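BAT-2 beta-lactamase (Bacillus atrophaeus, PDB 6W5G) probably hydrolyses the amide bond of beta-lactam antibiotics as a class D serine beta-lactamase, conferring resistance. Local coordinates at residues E175-F178 with I179-L182; D143-R147 with I148-N152. One frame throughout, in Å; residues are numbered along the deposited sequence.

Interaction 1: E175-F178 with I179-L182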
ATOM      1  N   GLU A 175      -7.154  -4.668   3.335  1.00  9.75           N
ATOM      2  CA  GLU A 175      -5.843  -4.033   3.203  1.00  9.74           C
ATOM      3  C   GLU A 175      -5.259  -3.698   4.572  1.00 10.15           C
ATOM      4  O   GLU A 175      -4.061  -3.903   4.811  1.00 10.36           O
ATOM      5  CB  GLU A 175      -5.935  -2.773   2.334  1.00 11.20           C
ATOM      6  CG  GLU A 175      -6.141  -3.063   0.841  1.00 11.70           C
ATOM      7  CD  GLU A 175      -4.963  -2.649  -0.038  1.00 11.48           C
ATOM      8  OE1 GLU A 175      -3.825  -2.514   0.480  1.00 13.20           O
ATOM      9  OE2 GLU A 175      -5.187  -2.492  -1.268  1.00 11.88           O
ATOM     10  N   LYS A 176      -6.098  -3.207   5.492  1.00  9.63           N
ATOM     11  CA  LYS A 176      -5.615  -2.917   6.840  1.00 10.49           C
ATOM     12  C   LYS A 176      -5.091  -4.179   7.502  1.00 10.97           C
ATOM     13  O   LYS A 176      -4.026  -4.161   8.132  1.00 11.39           O
ATOM     14  CB  LYS A 176      -6.734  -2.292   7.679  1.00 12.27           C
ATOM     15  CG  LYS A 176      -6.346  -1.975   9.125  1.00 14.00           C
ATOM     16  CD  LYS A 176      -6.697  -3.116  10.082  1.00 15.65           C
ATOM     17  CE  LYS A 176      -8.185  -3.350  10.165  1.00 18.54           C
ATOM     18  NZ  LYS A 176      -8.511  -4.464  11.116  1.00 21.80           N
ATOM     19  N   ASP A 177      -5.829  -5.289   7.370  1.00 10.92           N
ATOM     20  CA  ASP A 177      -5.382  -6.547   7.957  1.00 12.36           C
ATOM     21  C   ASP A 177      -4.064  -6.998   7.350  1.00 11.00           C
ATOM     22  O   ASP A 177      -3.170  -7.459   8.068  1.00 11.39           O
ATOM     23  CB  ASP A 177      -6.441  -7.636   7.766  1.00 14.41           C
ATOM     24  CG  ASP A 177      -7.666  -7.416   8.626  1.00 19.86           C
ATOM     25  OD1 ASP A 177      -7.573  -6.699   9.649  1.00 21.57           O
ATOM     26  OD2 ASP A 177      -8.723  -7.976   8.283  1.00 23.69           O
ATOM     27  N   PHE A 178      -3.922  -6.877   6.025  1.00 10.44           N
ATOM     28  CA  PHE A 178      -2.669  -7.267   5.390  1.00 10.42           C
ATOM     29  C   PHE A 178      -1.506  -6.413   5.893  1.00 10.19           C
ATOM     30  O   PHE A 178      -0.443  -6.939   6.246  1.00 10.73           O
ATOM     31  CB  PHE A 178      -2.788  -7.182   3.869  1.00  9.80           C
ATOM     32  CG  PHE A 178      -1.465  -7.250   3.174  1.00 10.69           C
ATOM     33  CD1 PHE A 178      -0.768  -8.454   3.088  1.00 11.18           C
ATOM     34  CD2 PHE A 178      -0.887  -6.102   2.657  1.00 11.57           C
ATOM     35  CE1 PHE A 178       0.481  -8.503   2.482  1.00 12.02           C
ATOM     36  CE2 PHE A 178       0.351  -6.143   2.050  1.00 12.95           C
ATOM     37  CZ  PHE A 178       1.036  -7.342   1.957  1.00 13.80           C
ATOM     38  N   ILE A 179      -1.689  -5.089   5.939  1.00 10.92           N
ATOM     39  CA  ILE A 179      -0.615  -4.218   6.411  1.00 11.03           C
ATOM     40  C   ILE A 179      -0.307  -4.492   7.875  1.00  9.99           C
ATOM     41  O   ILE A 179       0.859  -4.475   8.291  1.00 10.48           O
ATOM     42  CB  ILE A 179      -0.942  -2.735   6.149  1.00 10.37           C
ATOM     43  CG1 ILE A 179      -1.049  -2.466   4.644  1.00 12.14           C
ATOM     44  CG2 ILE A 179       0.119  -1.823   6.793  1.00 11.79           C
ATOM     45  CD1 ILE A 179       0.227  -2.712   3.884  1.00 13.03           C
ATOM     46  N   GLU A 180      -1.338  -4.769   8.681  1.00 10.86           N
ATOM     47  CA  GLU A 180      -1.092  -5.098  10.081  1.00 10.66           C
ATOM     48  C   GLU A 180      -0.284  -6.387  10.210  1.00 11.06           C
ATOM     49  O   GLU A 180       0.609  -6.489  11.065  1.00 11.25           O
ATOM     50  CB  GLU A 180      -2.412  -5.207  10.848  1.00 11.44           C
ATOM     51  CG  GLU A 180      -2.196  -5.507  12.329  1.00 14.31           C
ATOM     52  CD  GLU A 180      -3.483  -5.526  13.124  1.00 19.01           C
ATOM     53  OE1 GLU A 180      -4.558  -5.334  12.523  1.00 21.50           O
ATOM     54  OE2 GLU A 180      -3.417  -5.751  14.353  1.00 21.56           O
ATOM     55  N   HIS A 181      -0.581  -7.377   9.363  1.00 10.95           N
ATOM     56  CA  HIS A 181       0.188  -8.618   9.373  1.00 11.88           C
ATOM     57  C   HIS A 181       1.628  -8.380   8.943  1.00 10.96           C
ATOM     58  O   HIS A 181       2.550  -8.997   9.487  1.00 12.00           O
ATOM     59  CB  HIS A 181      -0.486  -9.662   8.483  1.00 13.71           C
ATOM     60  CG  HIS A 181      -1.818 -10.110   8.996  1.00 19.37           C
ATOM     61  ND1 HIS A 181      -2.806 -10.602   8.172  1.00 22.88           N
ATOM     62  CD2 HIS A 181      -2.335 -10.113  10.246  1.00 22.86           C
ATOM     63  CE1 HIS A 181      -3.866 -10.916   8.897  1.00 24.01           C
ATOM     64  NE2 HIS A 181      -3.605 -10.631  10.160  1.00 23.92           N
ATOM     65  N   LEU A 182       1.840  -7.493   7.969  1.00 10.34           N
ATOM     66  CA  LEU A 182       3.200  -7.150   7.571  1.00 10.83           C
ATOM     67  C   LEU A 182       3.934  -6.434   8.696  1.00 10.50           C
ATOM     68  O   LEU A 182       5.102  -6.741   8.983  1.00 10.13           O
ATOM     69  CB  LEU A 182       3.163  -6.288   6.315  1.00 10.29           C
ATOM     70  CG  LEU A 182       4.516  -5.749   5.850  1.00  9.35           C
ATOM     71  CD1 LEU A 182       5.515  -6.878   5.624  1.00 10.38           C
ATOM     72  CD2 LEU A 182       4.357  -4.885   4.596  1.00 10.53           C
TER
HETATM   73  O   HOH W   1      -6.966  -4.371  13.266  1.00 29.08           O
HETATM   74  O   HOH W   2      -5.732  -7.645  11.300  1.00 39.06           O

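Interaction 2: D143-R147 with I148-N152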
ATOM      1  N   ASP A 143      -0.431 -19.155  -5.929  1.00 14.60           N
ATOM      2  CA  ASP A 143      -0.119 -19.857  -4.687  1.00 15.98           C
ATOM      3  C   ASP A 143       0.112 -18.868  -3.550  1.00 13.88           C
ATOM      4  O   ASP A 143      -0.441 -19.022  -2.453  1.00 14.25           O
ATOM      5  CB  ASP A 143       1.100 -20.767  -4.892  1.00 19.64           C
ATOM      6  CG  ASP A 143       1.523 -21.503  -3.617  1.00 26.14           C
ATOM      7  OD1 ASP A 143       0.648 -21.997  -2.879  1.00 28.57           O
ATOM      8  OD2 ASP A 143       2.743 -21.622  -3.370  1.00 29.44           O
ATOM      9  N   TRP A 144       0.896 -17.817  -3.805  1.00 14.26           N
ATOM     10  CA  TRP A 144       1.217 -16.877  -2.739  1.00 12.89           C
ATOM     11  C   TRP A 144       0.009 -16.047  -2.320  1.00 13.13           C
ATOM     12  O   TRP A 144      -0.187 -15.805  -1.123  1.00 13.59           O
ATOM     13  CB  TRP A 144       2.406 -16.003  -3.141  1.00 12.55           C
ATOM     14  CG  TRP A 144       3.706 -16.668  -2.813  1.00 13.70           C
ATOM     15  CD1 TRP A 144       4.564 -17.290  -3.687  1.00 15.66           C
ATOM     16  CD2 TRP A 144       4.285 -16.814  -1.513  1.00 15.78           C
ATOM     17  NE1 TRP A 144       5.638 -17.801  -3.003  1.00 17.41           N
ATOM     18  CE2 TRP A 144       5.494 -17.519  -1.669  1.00 16.91           C
ATOM     19  CE3 TRP A 144       3.897 -16.414  -0.230  1.00 16.64           C
ATOM     20  CZ2 TRP A 144       6.325 -17.836  -0.586  1.00 17.52           C
ATOM     21  CZ3 TRP A 144       4.726 -16.732   0.850  1.00 17.37           C
ATOM     22  CH2 TRP A 144       5.926 -17.432   0.660  1.00 17.60           C
ATOM     23  N   LEU A 145      -0.819 -15.606  -3.276  1.00 12.45           N
ATOM     24  CA  LEU A 145      -1.990 -14.823  -2.890  1.00 12.53           C
ATOM     25  C   LEU A 145      -2.991 -15.676  -2.127  1.00 13.80           C
ATOM     26  O   LEU A 145      -3.717 -15.163  -1.271  1.00 13.80           O
ATOM     27  CB  LEU A 145      -2.652 -14.167  -4.108  1.00 12.38           C
ATOM     28  CG  LEU A 145      -1.813 -13.073  -4.788  1.00 13.13           C
ATOM     29  CD1 LEU A 145      -2.602 -12.327  -5.862  1.00 15.60           C
ATOM     30  CD2 LEU A 145      -1.232 -12.084  -3.778  1.00 13.33           C
ATOM     31  N   HIS A 146      -3.046 -16.971  -2.420  1.00 15.84           N
ATOM     32  CA  HIS A 146      -3.883 -17.852  -1.620  1.00 18.33           C
ATOM     33  C   HIS A 146      -3.292 -18.032  -0.232  1.00 18.67           C
ATOM     34  O   HIS A 146      -4.021 -18.038   0.767  1.00 18.70           O
ATOM     35  CB  HIS A 146      -4.026 -19.208  -2.309  1.00 19.53           C
ATOM     36  CG  HIS A 146      -5.004 -20.122  -1.636  1.00 21.39           C
ATOM     37  ND1 HIS A 146      -6.342 -19.811  -1.509  1.00 22.37           N
ATOM     38  CD2 HIS A 146      -4.839 -21.325  -1.039  1.00 22.52           C
ATOM     39  CE1 HIS A 146      -6.958 -20.789  -0.869  1.00 23.46           C
ATOM     40  NE2 HIS A 146      -6.069 -21.720  -0.573  1.00 23.92           N
ATOM     41  N   ARG A 147      -1.970 -18.183  -0.154  1.00 17.70           N
ATOM     42  CA  ARG A 147      -1.328 -18.412   1.131  1.00 19.26           C
ATOM     43  C   ARG A 147      -1.529 -17.232   2.072  1.00 19.29           C
ATOM     44  O   ARG A 147      -1.714 -17.418   3.283  1.00 20.80           O
ATOM     45  CB  ARG A 147       0.151 -18.688   0.912  1.00 20.82           C
ATOM     46  CG  ARG A 147       0.816 -19.293   2.082  1.00 23.30           C
ATOM     47  CD  ARG A 147       2.134 -19.874   1.659  1.00 24.30           C
ATOM     48  NE  ARG A 147       2.881 -20.318   2.814  1.00 24.76           N
ATOM     49  CZ  ARG A 147       4.179 -20.576   2.779  1.00 23.61           C
ATOM     50  NH1 ARG A 147       4.837 -20.438   1.638  1.00 25.30           N
ATOM     51  NH2 ARG A 147       4.803 -20.983   3.870  1.00 24.57           N
ATOM     52  N   ILE A 148      -1.521 -16.008   1.537  1.00 18.12           N
ATOM     53  CA  ILE A 148      -1.718 -14.821   2.360  1.00 17.22           C
ATOM     54  C   ILE A 148      -3.154 -14.315   2.337  1.00 17.44           C
ATOM     55  O   ILE A 148      -3.441 -13.286   2.957  1.00 18.16           O
ATOM     56  CB  ILE A 148      -0.712 -13.698   2.030  1.00 16.62           C
ATOM     57  CG1 ILE A 148      -0.968 -13.120   0.633  1.00 15.26           C
ATOM     58  CG2 ILE A 148       0.722 -14.219   2.150  1.00 17.67           C
ATOM     59  CD1 ILE A 148      -0.246 -11.784   0.382  1.00 16.19           C
ATOM     60  N   SER A 149      -4.061 -15.014   1.659  1.00 16.83           N
ATOM     61  CA  SER A 149      -5.483 -14.666   1.617  1.00 16.81           C
ATOM     62  C   SER A 149      -5.698 -13.198   1.240  1.00 15.53           C
ATOM     63  O   SER A 149      -6.299 -12.418   1.981  1.00 16.45           O
ATOM     64  CB  SER A 149      -6.178 -15.003   2.944  1.00 19.79           C
ATOM     65  OG  SER A 149      -6.043 -16.376   3.265  1.00 21.54           O
ATOM     66  N   TYR A 150      -5.200 -12.829   0.060  1.00 12.78           N
ATOM     67  CA  TYR A 150      -5.224 -11.432  -0.383  1.00 11.43           C
ATOM     68  C   TYR A 150      -6.482 -11.173  -1.209  1.00 11.98           C
ATOM     69  O   TYR A 150      -6.525 -11.448  -2.411  1.00 12.41           O
ATOM     70  CB  TYR A 150      -3.964 -11.100  -1.172  1.00 11.64           C
ATOM     71  CG  TYR A 150      -3.754  -9.617  -1.414  1.00 11.02           C
ATOM     72  CD1 TYR A 150      -4.281  -8.993  -2.547  1.00 11.30           C
ATOM     73  CD2 TYR A 150      -3.027  -8.838  -0.513  1.00 11.24           C
ATOM     74  CE1 TYR A 150      -4.089  -7.634  -2.775  1.00 11.22           C
ATOM     75  CE2 TYR A 150      -2.827  -7.480  -0.736  1.00 11.34           C
ATOM     76  CZ  TYR A 150      -3.362  -6.883  -1.866  1.00 11.42           C
ATOM     77  OH  TYR A 150      -3.169  -5.535  -2.104  1.00 11.70           O
ATOM     78  N   GLY A 151      -7.503 -10.621  -0.564  1.00 11.27           N
ATOM     79  CA  GLY A 151      -8.711 -10.245  -1.277  1.00 11.71           C
ATOM     80  C   GLY A 151      -9.368 -11.434  -1.948  1.00 12.14           C
ATOM     81  O   GLY A 151      -9.400 -12.552  -1.411  1.00 13.48           O
ATOM     82  N   ASN A 152      -9.898 -11.202  -3.145  1.00 12.35           N
ATOM     83  CA  ASN A 152     -10.539 -12.279  -3.894  1.00 12.26           C
ATOM     84  C   ASN A 152      -9.543 -13.202  -4.589  1.00 12.85           C
ATOM     85  O   ASN A 152      -9.963 -14.175  -5.220  1.00 14.61           O
ATOM     86  CB  ASN A 152     -11.592 -11.737  -4.870  1.00 12.19           C
ATOM     87  CG  ASN A 152     -10.992 -10.941  -6.018  1.00 11.75           C
ATOM     88  OD1 ASN A 152      -9.779 -10.802  -6.126  1.00 11.88           O
ATOM     89  ND2 ASN A 152     -11.851 -10.422  -6.889  1.00 12.74           N
TER
HETATM   90  O   HOH W   3      -7.024 -17.914   1.138  1.00 28.00           O
HETATM   91  O   HOH W   4      -3.780 -16.542   4.997  1.00 34.36           O

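Interaction 1: E175-F178 with I179-L182
From Glu175–Ile179 to Phe178–Leu182, four successive i-to-i+4 backbone hydrogen bonds run through the middle of helix 172-184, with Ile179 N meeting Glu175 O at 2.9 Å. On the inward side the apolar chains of Phe178 and Ile179 slant across one another. CG1 of Ile179 lies beside its own backbone N (chi1 -63°), and its methyl CD1 reaches Phe178 CD2 at 3.8 Å. This is a core helix of the class D fold, wedged between the main sheet and helix 81-88: Ile179 presses on Val228 and Phe230 of strand 225-233, Phe178 turns to Pro81 and Leu84, and Glu175 OE2 bonds to Thr77 of the STFK motif, two residues before the carboxylated Lys79. A polar cluster follows along another side. Lys176 bends at chi2 and chi3, bringing NZ to the syn side of Asp177 OD1 in a 2.8 Å salt bridge, 26° out of the carboxylate plane. One water links Lys176 NZ to Glu180 OE1, and a second donates to both Asp177 OD1 and Glu180 OE1, probably easing the proximity of the two carboxylates; Glu180 OE2 pairs with Lys184. His181 lays one ring face over Asp177 O, which sits 3.1 Å above the ring plane, off-centre toward the rim.

Interaction 2: D143-R147 with I148-N152
Ile148 and Trp144 meet where helix 138-147 runs out, the base of the Ile148 side chain lying against the last turn while its tip leads away from it. Its CB lies 3.8 Å from Trp144 O, the same carbonyl that accepts the Ile148 N-H at 3.0 Å. CG1, placed between the backbone N and the carbonyl carbon (chi1 68°), comes closer still, 3.3 Å from Trp144 O, while CG2 touches that oxygen from the other branch. At the tip, CD1 makes a loose apolar contact with Leu145 CD2 at 4.3 Å and goes on to the Phe178 ring of helix 172-184. Beyond Ile148 the chain turns through a Schellman motif: Ser149 takes a positive phi of 51°, Tyr150 N reaches back to Leu145 O at 3.1 Å in the carbonyl plane, and Ser149 N makes a weak bond to His146 O. Two waters tie the same turn to Ser149 OG, which donates to one held by His146 O and accepts from another that also donates to Arg147 O. The same methyl, Leu145 CD2, also lies 3.9 Å from Tyr150 CB, the two side chains running alongside and pointing the same way. Tyr150-Gly151-Asn152 is the YGN motif of class D enzymes, and the reversal delivers it toward the STFK motif, where Tyr150 meets Phe78 edge-to-face. Trp144 stacks on Phe189 and rests on Ile85 and Gln88; Leu145 also packs on Ile85, and Tyr150 on Pro81 and Glu175, so that the helix end and the YGN segment sit between helices 81-88 and 172-184.

How the interactions relate
Within one transpeptidase-like domain, the two contacts illustrate how a helix middle and a helix end are built differently. Interaction 1 is buried, its centre about 9 Å from the centre of the chain; Ile179 faces the main sheet, while Phe178 and Leu182 face helix 81-88. Interaction 2, which also packs on helix 81-88, lies farther out and is only partly buried. In 175-182 regular backbone bonding is complemented by charged side chains and waters, whereas in 143-152 the waters and a Schellman turn serve main-chain carbonyls as the helix stops. The contacts touch through Phe178, whose ring meets Tyr150 edge-to-face and whose CE1 lies 4.0 Å from Ile148 CD1, and through Glu175, which packs beside Tyr150.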